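Local coordinates for putative uncharacterized protein Smu.1393c (Streptococcus mutans, PDB 4L9A), which probably acts as a carboxylesterase of the alpha/beta hydrolase fold, probably acting on ester bonds, at residues 147-152 and 218-223; 166-171 and 175-180; 183-188 and 271-276. All coordinates share one frame; numbering follows the deposited sequence.

In the fold
The three contacts all involve the long excursion between strands 134-141 and 235-239, the usual place of a cap in alpha/beta hydrolases. Contacts 1 and 2 lie at the surface, and both stay within that excursion. Contact 1 sets a tyrosine against a leucine, beside a long salt bridge; contact 2 sets a methyl from the end of helix 159-167 over a tyrosine of helix 171-185, beside a backbone bond of that second helix's opening turn. Contact 3, partly buried, packs aromatic rings between the end of helix 171-185 and the region after strand 260-263. Contacts 2 and 3 share helix 171-185 and touch, whereas contact 1 lies across the chain's centre from contact 3.

Contact 1. Residues 147-152 and 218-223; sequences MIYRAG and LALGEE
Tyr149 lays the phenol end of its ring against Leu220, and this overlap accounts for most of the meeting between helix 146-151 and the loop at 218-223. The hydroxyl oxygen OH of Tyr149 lies 3.5 Å from CB of Leu220, and the ring carbon CZ of Tyr149 follows at 3.8 Å from that same CB. Along one side of the ring, CE1 of Tyr149 reaches the methyl CD2 of Leu220 at 4.0 Å. The two side chains cross obliquely, so the phenol slides past CB and one branch of the leucine, the one ending in CD2. CG of Tyr149 stands anti to the backbone N (chi1 180°), which carries the ring straight out from the helix toward the loop. The overlap is apolar in character even though it includes a hydroxyl, and the backbone N of Leu220 is buried by the contact and has no partner in the model.

A second, looser link runs alongside. NH1 of Arg150 faces OE1 of Glu222 in a long salt bridge of 3.8 Å, the carboxylate oxygen approaching the edge of the guanidinium near its plane. The two flat groups are turned only 24° from each other. Arg150 spans the gap with a chain extended from CG to NE, while Glu222 is folded at chi2. Both residues are exposed, so solvent probably weakens this attraction.

Phe225 also meets the ring of Tyr149, and Leu220 rests on Leu93 of helix 93-106. The contact thus closes a largely helical excursion between strands 134-141 and 235-239, the place where alpha/beta hydrolases commonly insert a cap above the active site.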
HETATM    1  N   MSE A 147      13.326   1.511 -10.126  1.00 45.91           N
HETATM    2  CA  MSE A 147      14.742   1.543  -9.781  1.00 47.65           C
HETATM    3  C   MSE A 147      15.075   0.636  -8.597  1.00 46.67           C
HETATM    4  O   MSE A 147      15.928  -0.244  -8.710  1.00 48.16           O
HETATM    5  CB  MSE A 147      15.203   2.964  -9.479  1.00 51.38           C
HETATM    6  CG  MSE A 147      16.713   3.080  -9.310  1.00 60.29           C
HETATM    7 SE   MSE A 147      17.190   4.608  -8.193  1.00 74.46          SE
HETATM    8  CE  MSE A 147      16.943   3.770  -6.443  1.00 51.23           C
ATOM      9  N   ILE A 148      14.417   0.854  -7.463  1.00 44.67           N
ATOM     10  CA  ILE A 148      14.721   0.062  -6.276  1.00 51.75           C
ATOM     11  C   ILE A 148      14.353  -1.404  -6.522  1.00 44.07           C
ATOM     12  O   ILE A 148      15.034  -2.312  -6.056  1.00 45.22           O
ATOM     13  CB  ILE A 148      14.031   0.617  -4.997  1.00 42.64           C
ATOM     14  CG1 ILE A 148      14.807   0.225  -3.734  1.00 43.39           C
ATOM     15  CG2 ILE A 148      12.576   0.164  -4.908  1.00 40.77           C
ATOM     16  CD1 ILE A 148      16.149   0.879  -3.619  1.00 53.83           C
ATOM     17  N   TYR A 149      13.287  -1.632  -7.282  1.00 42.94           N
ATOM     18  CA  TYR A 149      12.850  -2.991  -7.564  1.00 42.81           C
ATOM     19  C   TYR A 149      13.879  -3.751  -8.391  1.00 49.97           C
ATOM     20  O   TYR A 149      14.190  -4.902  -8.083  1.00 54.18           O
ATOM     21  CB  TYR A 149      11.493  -3.012  -8.277  1.00 52.71           C
ATOM     22  CG  TYR A 149      11.036  -4.418  -8.574  1.00 59.06           C
ATOM     23  CD1 TYR A 149      10.361  -5.161  -7.617  1.00 64.54           C
ATOM     24  CD2 TYR A 149      11.314  -5.015  -9.796  1.00 62.52           C
ATOM     25  CE1 TYR A 149       9.954  -6.451  -7.876  1.00 69.87           C
ATOM     26  CE2 TYR A 149      10.916  -6.304 -10.063  1.00 66.40           C
ATOM     27  CZ  TYR A 149      10.237  -7.016  -9.102  1.00 70.46           C
ATOM     28  OH  TYR A 149       9.834  -8.300  -9.369  1.00 79.33           O
ATOM     29  N   ARG A 150      14.403  -3.110  -9.435  1.00 48.09           N
ATOM     30  CA  ARG A 150      15.445  -3.712 -10.273  1.00 52.33           C
ATOM     31  C   ARG A 150      16.708  -4.049  -9.488  1.00 59.42           C
ATOM     32  O   ARG A 150      17.381  -5.032  -9.774  1.00 58.94           O
ATOM     33  CB  ARG A 150      15.822  -2.789 -11.438  1.00 57.44           C
ATOM     34  CG  ARG A 150      14.853  -2.799 -12.598  1.00 60.77           C
ATOM     35  CD  ARG A 150      15.321  -1.906 -13.737  1.00 69.76           C
ATOM     36  NE  ARG A 150      14.303  -1.830 -14.780  1.00 78.05           N
ATOM     37  CZ  ARG A 150      13.963  -0.715 -15.418  1.00 85.64           C
ATOM     38  NH1 ARG A 150      13.019  -0.743 -16.351  1.00 82.23           N
ATOM     39  NH2 ARG A 150      14.567   0.429 -15.124  1.00 88.84           N
ATOM     40  N   ALA A 151      17.033  -3.216  -8.509  1.00 60.79           N
ATOM     41  CA  ALA A 151      18.216  -3.437  -7.692  1.00 68.41           C
ATOM     42  C   ALA A 151      17.921  -4.444  -6.583  1.00 71.67           C
ATOM     43  O   ALA A 151      18.735  -5.317  -6.276  1.00 70.54           O
ATOM     44  CB  ALA A 151      18.698  -2.123  -7.107  1.00 70.25           C
ATOM     45  N   GLY A 152      16.742  -4.310  -5.987  1.00 75.71           N
ATOM     46  CA  GLY A 152      16.360  -5.107  -4.840  1.00 78.33           C
ATOM     47  C   GLY A 152      16.457  -4.289  -3.567  1.00 81.78           C
ATOM     48  O   GLY A 152      17.535  -3.810  -3.215  1.00 77.26           O
ATOM     49  N   LEU A 218       2.494 -12.469  -6.902  1.00 26.88           N
ATOM     50  CA  LEU A 218       2.609 -12.382  -8.350  1.00 30.50           C
ATOM     51  C   LEU A 218       3.985 -11.830  -8.733  1.00 32.35           C
ATOM     52  O   LEU A 218       4.571 -11.042  -8.005  1.00 30.10           O
ATOM     53  CB  LEU A 218       1.490 -11.510  -8.917  1.00 34.77           C
ATOM     54  CG  LEU A 218       1.439 -10.038  -8.492  1.00 31.96           C
ATOM     55  CD1 LEU A 218       2.366  -9.177  -9.364  1.00 30.58           C
ATOM     56  CD2 LEU A 218      -0.006  -9.541  -8.558  1.00 34.73           C
ATOM     57  N   ALA A 219       4.512 -12.260  -9.869  1.00 37.02           N
ATOM     58  CA  ALA A 219       5.815 -11.773 -10.300  1.00 41.72           C
ATOM     59  C   ALA A 219       5.655 -10.562 -11.217  1.00 42.48           C
ATOM     60  O   ALA A 219       4.748 -10.526 -12.060  1.00 40.07           O
ATOM     61  CB  ALA A 219       6.593 -12.881 -10.998  1.00 43.04           C
ATOM     62  N   LEU A 220       6.528  -9.569 -11.048  1.00 37.43           N
ATOM     63  CA  LEU A 220       6.517  -8.390 -11.915  1.00 37.62           C
ATOM     64  C   LEU A 220       7.364  -8.619 -13.157  1.00 46.88           C
ATOM     65  O   LEU A 220       8.398  -9.283 -13.092  1.00 49.67           O
ATOM     66  CB  LEU A 220       7.022  -7.153 -11.172  1.00 36.20           C
ATOM     67  CG  LEU A 220       6.094  -6.491 -10.155  1.00 38.30           C
ATOM     68  CD1 LEU A 220       4.672  -6.458 -10.698  1.00 30.53           C
ATOM     69  CD2 LEU A 220       6.137  -7.206  -8.829  1.00 50.94           C
ATOM     70  N   GLY A 221       6.916  -8.069 -14.284  1.00 50.11           N
ATOM     71  CA  GLY A 221       7.662  -8.134 -15.531  1.00 52.93           C
ATOM     72  C   GLY A 221       7.909  -6.750 -16.106  1.00 49.20           C
ATOM     73  O   GLY A 221       7.364  -5.762 -15.608  1.00 43.16           O
ATOM     74  N   GLU A 222       8.726  -6.678 -17.157  1.00 53.67           N
ATOM     75  CA  GLU A 222       9.078  -5.400 -17.779  1.00 45.90           C
ATOM     76  C   GLU A 222       7.839  -4.661 -18.258  1.00 45.56           C
ATOM     77  O   GLU A 222       7.788  -3.434 -18.221  1.00 40.34           O
ATOM     78  CB  GLU A 222      10.030  -5.613 -18.957  1.00 61.19           C
ATOM     79  CG  GLU A 222      11.365  -6.229 -18.584  1.00 67.26           C
ATOM     80  CD  GLU A 222      12.208  -5.313 -17.727  1.00 69.85           C
ATOM     81  OE1 GLU A 222      11.893  -4.103 -17.658  1.00 71.27           O
ATOM     82  OE2 GLU A 222      13.185  -5.804 -17.122  1.00 71.41           O
ATOM     83  N   GLU A 223       6.834  -5.411 -18.690  1.00 45.27           N
ATOM     84  CA  GLU A 223       5.588  -4.813 -19.148  1.00 45.88           C
ATOM     85  C   GLU A 223       4.866  -4.073 -18.024  1.00 46.47           C
ATOM     86  O   GLU A 223       3.971  -3.271 -18.273  1.00 52.17           O
ATOM     87  CB  GLU A 223       4.675  -5.880 -19.746  1.00 62.35           C
ATOM     88  CG  GLU A 223       4.582  -5.830 -21.261  1.00 79.64           C
ATOM     89  CD  GLU A 223       4.393  -4.419 -21.788  1.00 88.19           C
ATOM     90  OE1 GLU A 223       5.277  -3.934 -22.522  1.00 87.47           O
ATOM     91  OE2 GLU A 223       3.361  -3.796 -21.467  1.00 91.24           O
TER

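Contact 2. Residues 166-171 and 175-180; sequences QKLKTA and LNYLKD
Leu168 meets Tyr177, and Ala171 meets Leu175, across a short three-residue connection between two consecutive helices, 159-167 and 171-185. Both helices probably belong to the cap of this alpha/beta hydrolase.

The apolar part is a CH-pi contact. CD1 of Leu168 sits over one face of the Tyr177 ring, 4.3 Å from the ring centroid and 23° off the ring normal. It is displaced toward the rim at CG, with CD1 of Leu168 and CG of Tyr177 4.0 Å apart. The second methyl, CD2 of Leu168, also lies against CB of Tyr177, at 4.0 Å, so both branches of the leucine's forked end touch the base of the tyrosine. The two side chains run at about a right angle. With CG of Tyr177 anti to its backbone N (chi1 174°), the ring turns one of its flat faces to CD1 of Leu168. His267 packs against the same tyrosine, bringing the loop after strand 260-263 to this corner.

Polar interactions shape the turn itself. Thr170 occupies the N-cap position, its OG1 accepting a hydrogen bond from the backbone N of Asp173 and so capping one N-H of the first turn of helix 171-185. Arg174 turns back, and its NH1 binds the carbonyl oxygens of both Leu168 and Lys169, clamping the linker to the helix that follows.

The one backbone bond between the segments lies inside helix 171-185. The amide N of Leu175 donates to O of Ala171 at 2.8 Å with an N-H...O angle of 164°, the ordinary i to i+4 bond of the opening turn, and CB of Leu175 comes to 3.4 Å from that carbonyl oxygen of Ala171.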
ATOM      1  N   GLN A 166      21.076  -6.195   7.152  1.00 48.65           N
ATOM      2  CA  GLN A 166      22.147  -7.055   7.619  1.00 56.73           C
ATOM      3  C   GLN A 166      22.078  -7.205   9.134  1.00 58.34           C
ATOM      4  O   GLN A 166      22.493  -8.230   9.690  1.00 56.58           O
ATOM      5  CB  GLN A 166      23.503  -6.503   7.184  1.00 64.75           C
ATOM      6  CG  GLN A 166      24.180  -5.644   8.226  1.00 73.23           C
ATOM      7  CD  GLN A 166      25.580  -6.122   8.515  1.00 82.20           C
ATOM      8  OE1 GLN A 166      26.505  -5.845   7.750  1.00 92.82           O
ATOM      9  NE2 GLN A 166      25.748  -6.859   9.615  1.00 78.77           N
ATOM     10  N   LYS A 167      21.539  -6.187   9.799  1.00 54.61           N
ATOM     11  CA  LYS A 167      21.359  -6.230  11.246  1.00 58.58           C
ATOM     12  C   LYS A 167      20.305  -7.266  11.632  1.00 52.30           C
ATOM     13  O   LYS A 167      20.382  -7.887  12.694  1.00 52.62           O
ATOM     14  CB  LYS A 167      20.950  -4.858  11.777  1.00 60.45           C
ATOM     15  CG  LYS A 167      20.850  -4.793  13.289  1.00 73.51           C
ATOM     16  CD  LYS A 167      20.498  -3.398  13.770  1.00 81.10           C
ATOM     17  CE  LYS A 167      20.708  -3.279  15.270  1.00 87.22           C
ATOM     18  NZ  LYS A 167      19.967  -4.336  16.014  1.00 89.23           N
ATOM     19  N   LEU A 168      19.323  -7.447  10.756  1.00 42.93           N
ATOM     20  CA  LEU A 168      18.212  -8.358  11.014  1.00 48.93           C
ATOM     21  C   LEU A 168      18.495  -9.746  10.436  1.00 53.59           C
ATOM     22  O   LEU A 168      17.964 -10.120   9.389  1.00 53.38           O
ATOM     23  CB  LEU A 168      16.914  -7.779  10.442  1.00 41.91           C
ATOM     24  CG  LEU A 168      16.666  -6.324  10.870  1.00 43.36           C
ATOM     25  CD1 LEU A 168      15.470  -5.699  10.159  1.00 39.45           C
ATOM     26  CD2 LEU A 168      16.523  -6.214  12.389  1.00 47.92           C
ATOM     27  N   LYS A 169      19.335 -10.502  11.140  1.00 52.39           N
ATOM     28  CA  LYS A 169      19.789 -11.810  10.686  1.00 54.98           C
ATOM     29  C   LYS A 169      18.662 -12.835  10.599  1.00 53.77           C
ATOM     30  O   LYS A 169      18.441 -13.439   9.548  1.00 53.20           O
ATOM     31  CB  LYS A 169      20.865 -12.360  11.633  1.00 54.89           C
ATOM     32  CG  LYS A 169      21.941 -11.371  12.038  1.00 65.90           C
ATOM     33  CD  LYS A 169      23.067 -11.317  11.031  1.00 66.80           C
ATOM     34  CE  LYS A 169      24.344 -10.781  11.679  1.00 80.01           C
ATOM     35  NZ  LYS A 169      24.138  -9.483  12.390  1.00 80.31           N
ATOM     36  N   THR A 170      17.974 -13.044  11.721  1.00 57.33           N
ATOM     37  CA  THR A 170      17.012 -14.139  11.853  1.00 50.98           C
ATOM     38  C   THR A 170      15.567 -13.722  11.567  1.00 50.27           C
ATOM     39  O   THR A 170      15.239 -12.535  11.516  1.00 46.64           O
ATOM     40  CB  THR A 170      17.055 -14.763  13.269  1.00 53.99           C
ATOM     41  OG1 THR A 170      16.516 -13.835  14.217  1.00 55.80           O
ATOM     42  CG2 THR A 170      18.488 -15.124  13.669  1.00 57.60           C
ATOM     43  N   ALA A 171      14.704 -14.713  11.382  1.00 53.48           N
ATOM     44  CA  ALA A 171      13.281 -14.457  11.205  1.00 53.01           C
ATOM     45  C   ALA A 171      12.746 -13.731  12.438  1.00 53.44           C
ATOM     46  O   ALA A 171      11.987 -12.765  12.324  1.00 44.63           O
ATOM     47  CB  ALA A 171      12.539 -15.760  10.977  1.00 55.26           C
ATOM     48  N   LEU A 175      10.936 -10.185  12.606  1.00 36.81           N
ATOM     49  CA  LEU A 175       9.638 -10.101  13.259  1.00 35.94           C
ATOM     50  C   LEU A 175       9.690  -9.112  14.428  1.00 37.88           C
ATOM     51  O   LEU A 175       8.857  -8.217  14.529  1.00 42.35           O
ATOM     52  CB  LEU A 175       9.200 -11.488  13.745  1.00 45.74           C
ATOM     53  CG  LEU A 175       7.769 -11.668  14.256  1.00 48.81           C
ATOM     54  CD1 LEU A 175       6.775 -11.500  13.126  1.00 44.34           C
ATOM     55  CD2 LEU A 175       7.597 -13.047  14.897  1.00 58.02           C
ATOM     56  N   ASN A 176      10.676  -9.272  15.307  1.00 45.01           N
ATOM     57  CA  ASN A 176      10.837  -8.371  16.451  1.00 49.67           C
ATOM     58  C   ASN A 176      11.036  -6.898  16.074  1.00 49.03           C
ATOM     59  O   ASN A 176      10.621  -5.996  16.807  1.00 45.87           O
ATOM     60  CB  ASN A 176      11.971  -8.848  17.361  1.00 52.04           C
ATOM     61  CG  ASN A 176      11.655 -10.177  18.034  1.00 59.92           C
ATOM     62  OD1 ASN A 176      10.487 -10.533  18.214  1.00 59.64           O
ATOM     63  ND2 ASN A 176      12.694 -10.917  18.409  1.00 66.32           N
ATOM     64  N   TYR A 177      11.679  -6.655  14.937  1.00 40.86           N
ATOM     65  CA  TYR A 177      11.841  -5.294  14.441  1.00 40.93           C
ATOM     66  C   TYR A 177      10.480  -4.674  14.129  1.00 38.54           C
ATOM     67  O   TYR A 177      10.212  -3.538  14.515  1.00 40.32           O
ATOM     68  CB  TYR A 177      12.744  -5.274  13.210  1.00 42.65           C
ATOM     69  CG  TYR A 177      12.851  -3.928  12.531  1.00 39.09           C
ATOM     70  CD1 TYR A 177      13.772  -2.975  12.965  1.00 41.31           C
ATOM     71  CD2 TYR A 177      12.052  -3.618  11.439  1.00 33.14           C
ATOM     72  CE1 TYR A 177      13.877  -1.739  12.325  1.00 44.31           C
ATOM     73  CE2 TYR A 177      12.145  -2.403  10.798  1.00 40.66           C
ATOM     74  CZ  TYR A 177      13.058  -1.461  11.240  1.00 48.46           C
ATOM     75  OH  TYR A 177      13.146  -0.243  10.587  1.00 46.10           O
ATOM     76  N   LEU A 178       9.617  -5.419  13.439  1.00 35.58           N
ATOM     77  CA  LEU A 178       8.266  -4.931  13.153  1.00 36.23           C
ATOM     78  C   LEU A 178       7.432  -4.758  14.419  1.00 39.06           C
ATOM     79  O   LEU A 178       6.705  -3.770  14.547  1.00 34.89           O
ATOM     80  CB  LEU A 178       7.546  -5.855  12.176  1.00 35.17           C
ATOM     81  CG  LEU A 178       8.158  -5.847  10.779  1.00 36.53           C
ATOM     82  CD1 LEU A 178       7.475  -6.893   9.908  1.00 35.00           C
ATOM     83  CD2 LEU A 178       8.060  -4.447  10.160  1.00 33.34           C
ATOM     84  N   LYS A 179       7.547  -5.718  15.339  1.00 31.99           N
ATOM     85  CA  LYS A 179       6.845  -5.661  16.613  1.00 37.02           C
ATOM     86  C   LYS A 179       7.226  -4.417  17.403  1.00 39.02           C
ATOM     87  O   LYS A 179       6.357  -3.728  17.938  1.00 40.86           O
ATOM     88  CB  LYS A 179       7.139  -6.906  17.460  1.00 42.70           C
ATOM     89  CG  LYS A 179       6.417  -8.178  17.026  1.00 49.93           C
ATOM     90  CD  LYS A 179       5.330  -8.557  18.026  1.00 54.39           C
ATOM     91  CE  LYS A 179       4.387  -9.646  17.499  1.00 52.90           C
ATOM     92  NZ  LYS A 179       5.048 -10.966  17.308  1.00 60.87           N
ATOM     93  N   ASP A 180       8.526  -4.139  17.496  1.00 44.03           N
ATOM     94  CA  ASP A 180       9.004  -2.954  18.224  1.00 44.46           C
ATOM     95  C   ASP A 180       8.510  -1.674  17.557  1.00 40.18           C
ATOM     96  O   ASP A 180       8.057  -0.736  18.219  1.00 42.32           O
ATOM     97  CB  ASP A 180      10.535  -2.933  18.315  1.00 45.39           C
ATOM     98  CG  ASP A 180      11.075  -4.009  19.244  1.00 57.33           C
ATOM     99  OD1 ASP A 180      10.292  -4.528  20.076  1.00 59.00           O
ATOM    100  OD2 ASP A 180      12.276  -4.339  19.145  1.00 60.63           O
TER

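Contact 3. Residues 183-188 and 271-276; sequences RSHFSS and HWSETN
The backbone oxygens of His185 and Trp272 converge on one donor, ND2 of Asn61, which hydrogen-bonds to both and so joins the end of helix 171-185 to helix 270-273. OD1 of a second asparagine, Asn58, is hydrogen-bonded to NE1 of Trp272 and to NE2 of His271, fixing the rotation of the indole.

Around these polar ties the contact is one of rings. Phe186 drives its CE2-CZ edge into a face of Trp272 in a T-shaped (edge-to-face) pair: the planes stand at 70°, and the phenyl centroid is 4.8 Å from that of the five-membered ring. CZ of Phe186 comes closest, 3.5 Å from CD1 of Trp272, while CE2 of Phe186 reaches CG of Trp272 at 3.6 Å. Leu194 of helix 188-206 touches both aromatic residues.

One residue earlier, His185 receives Ser273 face on. CB of the serine lies 3.4 Å from the centroid of the imidazole, 12° off its normal, a close and well-centred CH-pi contact. Ser184 CB lies over the opposite face, leaving the ring sandwiched between two serines. CG of His185 is anti to its carbonyl carbon (chi1 -61°), which turns the imidazole toward the serine, and CB of His185 lies 3.6 Å from O of Trp272.

The arrangement packs helix 171-185, probably part of the cap, against the segment after the final strand, 260-263, the region in which alpha/beta hydrolases characteristically carry their catalytic histidine.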
ATOM      1  N   ARG A 183       4.695  -1.319  17.892  1.00 34.37           N
ATOM      2  CA  ARG A 183       4.432  -1.069  19.307  1.00 34.61           C
ATOM      3  C   ARG A 183       4.592   0.419  19.654  1.00 41.30           C
ATOM      4  O   ARG A 183       3.837   0.969  20.464  1.00 37.75           O
ATOM      5  CB  ARG A 183       5.358  -1.925  20.182  1.00 42.55           C
ATOM      6  CG  ARG A 183       4.849  -2.168  21.612  1.00 47.85           C
ATOM      7  CD  ARG A 183       5.725  -3.174  22.364  1.00 52.87           C
ATOM      8  NE  ARG A 183       4.956  -4.345  22.787  1.00 64.48           N
ATOM      9  CZ  ARG A 183       5.211  -5.594  22.403  1.00 62.24           C
ATOM     10  NH1 ARG A 183       6.228  -5.857  21.588  1.00 59.10           N
ATOM     11  NH2 ARG A 183       4.449  -6.587  22.840  1.00 70.31           N
ATOM     12  N   SER A 184       5.563   1.077  19.028  1.00 41.28           N
ATOM     13  CA  SER A 184       5.824   2.487  19.309  1.00 40.88           C
ATOM     14  C   SER A 184       4.790   3.410  18.670  1.00 39.00           C
ATOM     15  O   SER A 184       4.587   4.529  19.128  1.00 45.01           O
ATOM     16  CB  SER A 184       7.223   2.872  18.816  1.00 46.82           C
ATOM     17  OG  SER A 184       8.224   2.142  19.509  1.00 53.48           O
ATOM     18  N   HIS A 185       4.126   2.942  17.619  1.00 32.12           N
ATOM     19  CA  HIS A 185       3.292   3.846  16.836  1.00 38.60           C
ATOM     20  C   HIS A 185       1.790   3.567  16.881  1.00 33.35           C
ATOM     21  O   HIS A 185       1.006   4.321  16.308  1.00 34.33           O
ATOM     22  CB  HIS A 185       3.792   3.906  15.389  1.00 36.32           C
ATOM     23  CG  HIS A 185       5.192   4.421  15.272  1.00 37.23           C
ATOM     24  ND1 HIS A 185       5.566   5.653  15.759  1.00 37.20           N
ATOM     25  CD2 HIS A 185       6.311   3.869  14.743  1.00 39.11           C
ATOM     26  CE1 HIS A 185       6.855   5.845  15.532  1.00 40.73           C
ATOM     27  NE2 HIS A 185       7.331   4.777  14.915  1.00 45.96           N
ATOM     28  N   PHE A 186       1.391   2.489  17.546  1.00 29.69           N
ATOM     29  CA  PHE A 186      -0.033   2.177  17.658  1.00 32.44           C
ATOM     30  C   PHE A 186      -0.436   2.110  19.129  1.00 35.39           C
ATOM     31  O   PHE A 186       0.403   1.863  19.991  1.00 35.09           O
ATOM     32  CB  PHE A 186      -0.367   0.833  17.001  1.00 30.50           C
ATOM     33  CG  PHE A 186      -0.371   0.854  15.500  1.00 28.20           C
ATOM     34  CD1 PHE A 186      -1.489   1.281  14.795  1.00 32.09           C
ATOM     35  CD2 PHE A 186       0.732   0.405  14.785  1.00 33.06           C
ATOM     36  CE1 PHE A 186      -1.496   1.282  13.400  1.00 30.56           C
ATOM     37  CE2 PHE A 186       0.732   0.404  13.398  1.00 29.20           C
ATOM     38  CZ  PHE A 186      -0.385   0.838  12.705  1.00 29.47           C
ATOM     39  N   SER A 187      -1.720   2.325  19.406  1.00 32.86           N
ATOM     40  CA  SER A 187      -2.259   2.072  20.739  1.00 35.35           C
ATOM     41  C   SER A 187      -2.120   0.576  21.006  1.00 33.51           C
ATOM     42  O   SER A 187      -2.012  -0.220  20.066  1.00 34.94           O
ATOM     43  CB  SER A 187      -3.736   2.465  20.793  1.00 37.60           C
ATOM     44  OG  SER A 187      -4.478   1.691  19.862  1.00 35.67           O
ATOM     45  N   SER A 188      -2.121   0.187  22.275  1.00 35.77           N
ATOM     46  CA  SER A 188      -2.004  -1.220  22.615  1.00 37.94           C
ATOM     47  C   SER A 188      -3.090  -2.020  21.891  1.00 38.09           C
ATOM     48  O   SER A 188      -2.850  -3.141  21.430  1.00 40.77           O
ATOM     49  CB  SER A 188      -2.110  -1.412  24.129  1.00 46.85           C
ATOM     50  OG  SER A 188      -3.233  -0.717  24.642  1.00 52.96           O
ATOM     51  N   HIS A 271       3.503   5.308   7.011  1.00 24.58           N
ATOM     52  CA  HIS A 271       2.058   5.283   7.256  1.00 29.72           C
ATOM     53  C   HIS A 271       1.710   4.917   8.692  1.00 23.74           C
ATOM     54  O   HIS A 271       0.582   5.129   9.125  1.00 26.52           O
ATOM     55  CB  HIS A 271       1.341   4.333   6.298  1.00 25.70           C
ATOM     56  CG  HIS A 271       1.812   2.919   6.392  1.00 24.85           C
ATOM     57  ND1 HIS A 271       3.114   2.555   6.136  1.00 26.21           N
ATOM     58  CD2 HIS A 271       1.153   1.779   6.712  1.00 21.72           C
ATOM     59  CE1 HIS A 271       3.242   1.248   6.292  1.00 28.62           C
ATOM     60  NE2 HIS A 271       2.067   0.754   6.643  1.00 26.64           N
ATOM     61  N   TRP A 272       2.675   4.379   9.430  1.00 23.33           N
ATOM     62  CA  TRP A 272       2.500   4.166  10.863  1.00 21.42           C
ATOM     63  C   TRP A 272       2.870   5.383  11.705  1.00 26.89           C
ATOM     64  O   TRP A 272       2.180   5.708  12.675  1.00 29.88           O
ATOM     65  CB  TRP A 272       3.373   3.009  11.336  1.00 25.44           C
ATOM     66  CG  TRP A 272       2.949   1.669  10.830  1.00 26.46           C
ATOM     67  CD1 TRP A 272       1.859   1.381  10.052  1.00 19.42           C
ATOM     68  CD2 TRP A 272       3.617   0.423  11.069  1.00 28.03           C
ATOM     69  NE1 TRP A 272       1.814   0.030   9.790  1.00 25.10           N
ATOM     70  CE2 TRP A 272       2.879  -0.579  10.401  1.00 23.57           C
ATOM     71  CE3 TRP A 272       4.773   0.061  11.780  1.00 26.66           C
ATOM     72  CZ2 TRP A 272       3.249  -1.929  10.438  1.00 22.58           C
ATOM     73  CZ3 TRP A 272       5.135  -1.278  11.819  1.00 29.99           C
ATOM     74  CH2 TRP A 272       4.378  -2.256  11.141  1.00 22.73           C
ATOM     75  N   SER A 273       3.979   6.032  11.349  1.00 30.07           N
ATOM     76  CA  SER A 273       4.629   6.998  12.239  1.00 38.04           C
ATOM     77  C   SER A 273       4.483   8.476  11.845  1.00 40.06           C
ATOM     78  O   SER A 273       4.728   9.371  12.663  1.00 38.08           O
ATOM     79  CB  SER A 273       6.127   6.670  12.339  1.00 34.59           C
ATOM     80  OG  SER A 273       6.731   6.724  11.053  1.00 28.79           O
ATOM     81  N   GLU A 274       4.117   8.751  10.598  1.00 33.24           N
ATOM     82  CA  GLU A 274       4.129  10.140  10.137  1.00 26.55           C
ATOM     83  C   GLU A 274       2.748  10.653   9.730  1.00 25.64           C
ATOM     84  O   GLU A 274       2.632  11.487   8.827  1.00 31.38           O
ATOM     85  CB  GLU A 274       5.138  10.305   8.993  1.00 25.46           C
ATOM     86  CG  GLU A 274       6.572   9.914   9.360  1.00 28.75           C
ATOM     87  CD  GLU A 274       7.132  10.735  10.509  1.00 42.47           C
ATOM     88  OE1 GLU A 274       6.787  11.930  10.620  1.00 45.82           O
ATOM     89  OE2 GLU A 274       7.915  10.181  11.310  1.00 55.36           O
ATOM     90  N   THR A 275       1.705  10.184  10.417  1.00 29.02           N
ATOM     91  CA  THR A 275       0.334  10.418   9.954  1.00 29.18           C
ATOM     92  C   THR A 275      -0.174  11.841  10.197  1.00 31.75           C
ATOM     93  O   THR A 275      -1.078  12.310   9.507  1.00 39.04           O
ATOM     94  CB  THR A 275      -0.666   9.351  10.498  1.00 28.73           C
ATOM     95  OG1 THR A 275      -0.723   9.415  11.928  1.00 30.31           O
ATOM     96  CG2 THR A 275      -0.226   7.981  10.088  1.00 24.92           C
ATOM     97  N   ASN A 276       0.409  12.537  11.166  1.00 37.00           N
ATOM     98  CA  ASN A 276       0.073  13.942  11.365  1.00 39.87           C
ATOM     99  C   ASN A 276       0.477  14.761  10.151  1.00 39.41           C
ATOM    100  O   ASN A 276      -0.292  15.592   9.663  1.00 43.10           O
ATOM    101  CB  ASN A 276       0.734  14.502  12.628  1.00 51.39           C
ATOM    102  CG  ASN A 276       0.039  14.041  13.899  1.00 61.80           C
ATOM    103  OD1 ASN A 276      -1.184  13.877  13.929  1.00 64.13           O
ATOM    104  ND2 ASN A 276       0.816  13.824  14.953  1.00 65.22           N
TER